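Local atomic coordinates of interferon gamma (Paralichthys olivaceus, PDB entry 6F1E), a protein that acts as a secreted homodimeric cytokine that binds interferon gamma receptor 1, and more weakly its receptor 1-like relative, and activates macrophages and neutrophils. Residues T10-L14 / D92-I96; L52-E56 / V100-R104. All blocks are in the same frame, centred on the assembly; numbering follows the deposited sequence.

Both contacts are made by helix 89-107, whose N-terminal part meets helix 5-17 in contact 1 and whose later turns meet helix 41-64 in contact 2. Their centres lie about 14 Å apart. Along the chain the segments alternate, 10-14, 52-56, 92-96 and 100-104, so one long helix packs against both earlier helices, each running roughly opposite to it. Contact 1 sits about 21 Å from the centre of the chain, contact 2 about 9 Å. Both touch the second subunit, whose C-terminal helices reach into this helical body; each contact therefore belongs to the intertwined homodimer of type II interferons.

Contact 1. Residues T10-L14 / D92-I96; sequences TIQNL and DLNYI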
# COMPACT_ATOMS: atom_id res chain seq x y z
N THR A 10 -1.31 -28.34 11.11
CA THR A 10 -0.47 -27.44 11.90
C THR A 10 -1.26 -26.22 12.39
O THR A 10 -1.03 -25.74 13.54
CB THR A 10 0.82 -27.01 11.18
OG1 THR A 10 1.56 -28.17 10.79
CG2 THR A 10 1.71 -26.13 12.12
N ILE A 11 -2.19 -25.74 11.56
CA ILE A 11 -3.01 -24.56 11.94
C ILE A 11 -3.95 -24.90 13.09
O ILE A 11 -4.04 -24.14 14.07
CB ILE A 11 -3.82 -23.99 10.75
CG1 ILE A 11 -2.91 -23.15 9.84
CG2 ILE A 11 -5.01 -23.13 11.24
CD1 ILE A 11 -3.53 -22.84 8.48
N GLN A 12 -4.64 -26.03 12.96
CA GLN A 12 -5.49 -26.52 14.06
C GLN A 12 -4.72 -26.63 15.38
O GLN A 12 -5.17 -26.08 16.37
CB GLN A 12 -6.15 -27.86 13.70
CG GLN A 12 -7.00 -27.86 12.42
CD GLN A 12 -7.83 -26.60 12.24
OE1 GLN A 12 -7.64 -25.85 11.26
NE2 GLN A 12 -8.75 -26.33 13.19
N ASN A 13 -3.54 -27.25 15.38
CA ASN A 13 -2.73 -27.36 16.61
C ASN A 13 -2.46 -25.98 17.15
O ASN A 13 -2.54 -25.74 18.34
CB ASN A 13 -1.36 -28.06 16.42
CG ASN A 13 -1.47 -29.47 15.84
OD1 ASN A 13 -2.54 -29.93 15.42
ND2 ASN A 13 -0.32 -30.14 15.77
N LEU A 14 -2.13 -25.05 16.26
CA LEU A 14 -1.89 -23.67 16.71
C LEU A 14 -3.08 -23.01 17.40
O LEU A 14 -2.92 -22.25 18.39
CB LEU A 14 -1.42 -22.82 15.55
CG LEU A 14 0.06 -23.09 15.29
CD1 LEU A 14 0.34 -22.79 13.83
CD2 LEU A 14 0.95 -22.28 16.23
N ASP A 92 5.54 -25.02 15.05
CA ASP A 92 4.32 -24.86 14.26
C ASP A 92 4.29 -23.44 13.67
O ASP A 92 4.01 -23.29 12.49
CB ASP A 92 3.05 -25.16 15.08
CG ASP A 92 2.75 -26.66 15.21
OD1 ASP A 92 3.25 -27.47 14.38
OD2 ASP A 92 1.98 -27.04 16.13
N LEU A 93 4.63 -22.41 14.46
CA LEU A 93 4.70 -21.05 13.92
C LEU A 93 5.79 -20.98 12.83
O LEU A 93 5.52 -20.55 11.71
CB LEU A 93 5.00 -19.99 15.01
CG LEU A 93 3.96 -19.63 16.09
CD1 LEU A 93 4.45 -18.49 16.99
CD2 LEU A 93 2.63 -19.25 15.48
N ASN A 94 7.00 -21.43 13.16
CA ASN A 94 8.11 -21.36 12.22
C ASN A 94 7.76 -22.10 10.96
O ASN A 94 8.05 -21.62 9.89
CB ASN A 94 9.45 -21.81 12.84
CG ASN A 94 10.11 -20.70 13.71
OD1 ASN A 94 10.46 -20.93 14.86
ND2 ASN A 94 10.27 -19.51 13.13
N TYR A 95 7.04 -23.21 11.05
CA TYR A 95 6.66 -23.92 9.82
C TYR A 95 5.72 -23.05 8.97
O TYR A 95 5.87 -22.96 7.74
CB TYR A 95 6.08 -25.32 10.09
CG TYR A 95 5.44 -25.96 8.86
CD1 TYR A 95 6.19 -26.69 7.94
CD2 TYR A 95 4.08 -25.83 8.63
CE1 TYR A 95 5.58 -27.28 6.82
CE2 TYR A 95 3.46 -26.40 7.52
CZ TYR A 95 4.19 -27.10 6.62
OH TYR A 95 3.49 -27.61 5.53
N ILE A 96 4.76 -22.42 9.63
CA ILE A 96 3.72 -21.63 8.94
C ILE A 96 4.38 -20.35 8.34
O ILE A 96 4.12 -19.96 7.17
CB ILE A 96 2.44 -21.50 9.85
CG1 ILE A 96 1.22 -22.02 9.11
CG2 ILE A 96 2.16 -20.11 10.36
CD1 ILE A 96 1.21 -23.52 9.01
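Thr-10 and Leu-14, one turn apart on helix 5-17, close around Asp-92 of helix 89-107, and nearly all of the touching is van der Waals. The methyl of Thr-10 makes the tightest approach, its CG2 lying 3.0 Å from Asp-92 OD1 and 3.4 Å from Asp-92 CB. With OG1 beside the backbone N (chi1 -56°), the methyl CG2 is anti to that N and points at the aspartate. The hydroxyl has its hydrogen bond within its own helix, to Arg-6 O, and merely passes the Tyr-95 ring obliquely, OG1 4.1 Å from CD2. The other carboxylate oxygen of Asp-92, OD2, comes within 3.5 Å of Asn-13 CB at the more open side of the contact.

Next to the carboxylate the packing is mainly aliphatic. Leu-14 and Asp-92 lie alongside each other pointing opposite ways, with Leu-14 CG 3.6 Å from Asp-92 CB, and the CD2 methyl of Leu-14 then meets the CD2 methyl of Leu-93 at 3.5 Å. This is ordinary helix-helix packing in the all-helical fold of interferon gamma: the two short axes approach to 9.9 Å and run largely antiparallel, at 138°. The backbones come nearest where Thr-10 CA lies 5.9 Å from Asp-92 CA.

Ile-96 closes the other end, where its CD1 touches both the Thr-10 side chain and CG1 of Ile-11. From here the hydrophobic layer runs on in two directions. Leu-93 and Ile-96 also pack on helix 41-64, through Met-62, Leu-63 and Ile-59, whereas Ile-11 and Leu-14 rest on Leu-136 of the second subunit and Ile-96 on Leu-139 of that same subunit.

Contact 2. Residues L52-E56 / V100-R104; sequences LETYE and VQELR
Glu-56 OE1 takes two N-H groups from Arg-104: NH1 at 2.8 Å with a fairly straight angle of 154°, and NE at 3.2 Å in a weak, bent bond. The oxygen lies near the plane at the edge of the guanidinium, but NH1 meets it from above the carboxylate plane, the two planes being steeply inclined. The second oxygen is used too: Gln-101 NE2 donates to Glu-56 OE2 at 3.1 Å, well out of the carboxylate plane and on the face opposite to the one Arg-104 NH1 approaches. Both oxygens of Glu-56 are thus held from helix 89-107, which should limit rotation of the carboxylate. Its CG stands anti to the backbone N (chi1 -165°) and the chain is extended beyond, carrying the acid across to these donors.

Glu-53 extends the pair into a salt-bridge network. Its OE1 lies 3.4 Å from Arg-104 NH2, and its CB sits over one face of the guanidinium, offset toward the rim. Bends at chi2 and chi3 of Arg-104 bring the guanidinium back alongside helix 41-64 between the two acids. Lys-57 makes a further salt bridge to Glu-53 OE2, and the pooled positive charge probably helps keep both glutamates ionised.

Nearer the helix backbones the contact is mainly aliphatic. Leu-52 CB packs on the aliphatic part of Arg-104, 3.6 Å from CG, while Leu-52 CD2 meets Val-100 CG1 at 4.0 Å and its CD1 methyl reaches Leu-103.

The axes of 52-56 and 100-104 run close to antiparallel, at 150°. Helix 109-122 flanks the charged side, where Leu-115 and His-119 touch Glu-53; on the apolar side, Ala-146 and Tyr-143 of the second subunit pack on Leu-52 and Leu-103, and Tyr-55 OH hydrogen-bonds to Ala-135 O of that subunit.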
# COMPACT_ATOMS: atom_id res chain seq x y z
N LEU A 52 -0.16 -11.89 2.19
CA LEU A 52 0.94 -12.79 2.54
C LEU A 52 2.06 -12.03 3.27
O LEU A 52 2.59 -12.55 4.27
CB LEU A 52 1.47 -13.54 1.30
CG LEU A 52 0.51 -14.55 0.63
CD1 LEU A 52 1.06 -15.03 -0.72
CD2 LEU A 52 0.28 -15.75 1.52
N GLU A 53 2.35 -10.80 2.83
CA GLU A 53 3.30 -9.91 3.54
C GLU A 53 2.86 -9.57 4.96
O GLU A 53 3.69 -9.52 5.89
CB GLU A 53 3.52 -8.64 2.76
CG GLU A 53 4.40 -7.60 3.48
CD GLU A 53 4.99 -6.53 2.54
OE1 GLU A 53 4.87 -6.64 1.28
OE2 GLU A 53 5.60 -5.58 3.07
N THR A 54 1.57 -9.36 5.13
CA THR A 54 1.00 -9.06 6.43
C THR A 54 1.14 -10.24 7.38
O THR A 54 1.49 -10.08 8.55
CB THR A 54 -0.48 -8.64 6.26
OG1 THR A 54 -0.53 -7.54 5.35
CG2 THR A 54 -1.09 -8.21 7.57
N TYR A 55 0.85 -11.43 6.87
CA TYR A 55 0.98 -12.67 7.67
C TYR A 55 2.41 -12.93 8.11
O TYR A 55 2.66 -13.45 9.18
CB TYR A 55 0.49 -13.89 6.89
CG TYR A 55 -0.95 -14.21 7.11
CD1 TYR A 55 -1.39 -14.71 8.34
CD2 TYR A 55 -1.89 -14.08 6.07
CE1 TYR A 55 -2.73 -15.05 8.54
CE2 TYR A 55 -3.23 -14.41 6.26
CZ TYR A 55 -3.65 -14.90 7.50
OH TYR A 55 -4.98 -15.22 7.71
N GLU A 56 3.34 -12.61 7.24
CA GLU A 56 4.73 -12.79 7.60
C GLU A 56 5.14 -11.87 8.75
O GLU A 56 5.82 -12.31 9.62
CB GLU A 56 5.61 -12.56 6.39
CG GLU A 56 7.01 -13.06 6.58
CD GLU A 56 7.84 -12.84 5.36
OE1 GLU A 56 7.21 -12.74 4.25
OE2 GLU A 56 9.10 -12.78 5.55
N VAL A 100 4.73 -19.49 4.04
CA VAL A 100 4.27 -18.19 3.53
C VAL A 100 5.43 -17.47 2.84
O VAL A 100 5.28 -17.04 1.71
CB VAL A 100 3.71 -17.29 4.65
CG1 VAL A 100 3.33 -15.92 4.10
CG2 VAL A 100 2.50 -17.93 5.34
N GLN A 101 6.57 -17.36 3.51
CA GLN A 101 7.77 -16.83 2.87
C GLN A 101 8.03 -17.49 1.52
O GLN A 101 8.20 -16.80 0.50
CB GLN A 101 8.97 -17.05 3.75
CG GLN A 101 8.97 -16.13 4.95
CD GLN A 101 10.10 -16.40 5.93
OE1 GLN A 101 10.46 -17.57 6.19
NE2 GLN A 101 10.64 -15.33 6.50
N GLU A 102 8.02 -18.81 1.50
CA GLU A 102 8.29 -19.56 0.26
C GLU A 102 7.27 -19.24 -0.86
O GLU A 102 7.65 -19.11 -2.03
CB GLU A 102 8.33 -21.09 0.51
CG GLU A 102 9.50 -21.54 1.38
CD GLU A 102 9.43 -23.02 1.76
OE1 GLU A 102 8.42 -23.72 1.39
OE2 GLU A 102 10.41 -23.46 2.43
N LEU A 103 6.00 -19.13 -0.50
CA LEU A 103 4.97 -18.86 -1.51
C LEU A 103 5.16 -17.43 -2.08
O LEU A 103 5.05 -17.18 -3.30
CB LEU A 103 3.58 -19.04 -0.92
CG LEU A 103 2.39 -18.84 -1.86
CD1 LEU A 103 2.44 -19.69 -3.10
CD2 LEU A 103 1.14 -19.21 -1.12
N ARG A 104 5.50 -16.52 -1.19
CA ARG A 104 5.72 -15.12 -1.57
C ARG A 104 6.85 -15.03 -2.55
O ARG A 104 6.70 -14.50 -3.65
CB ARG A 104 6.07 -14.26 -0.35
CG ARG A 104 4.90 -13.45 0.17
CD ARG A 104 5.27 -11.98 0.27
NE ARG A 104 6.21 -11.76 1.35
CZ ARG A 104 6.83 -10.62 1.58
NH1 ARG A 104 7.64 -10.53 2.62
NH2 ARG A 104 6.61 -9.55 0.81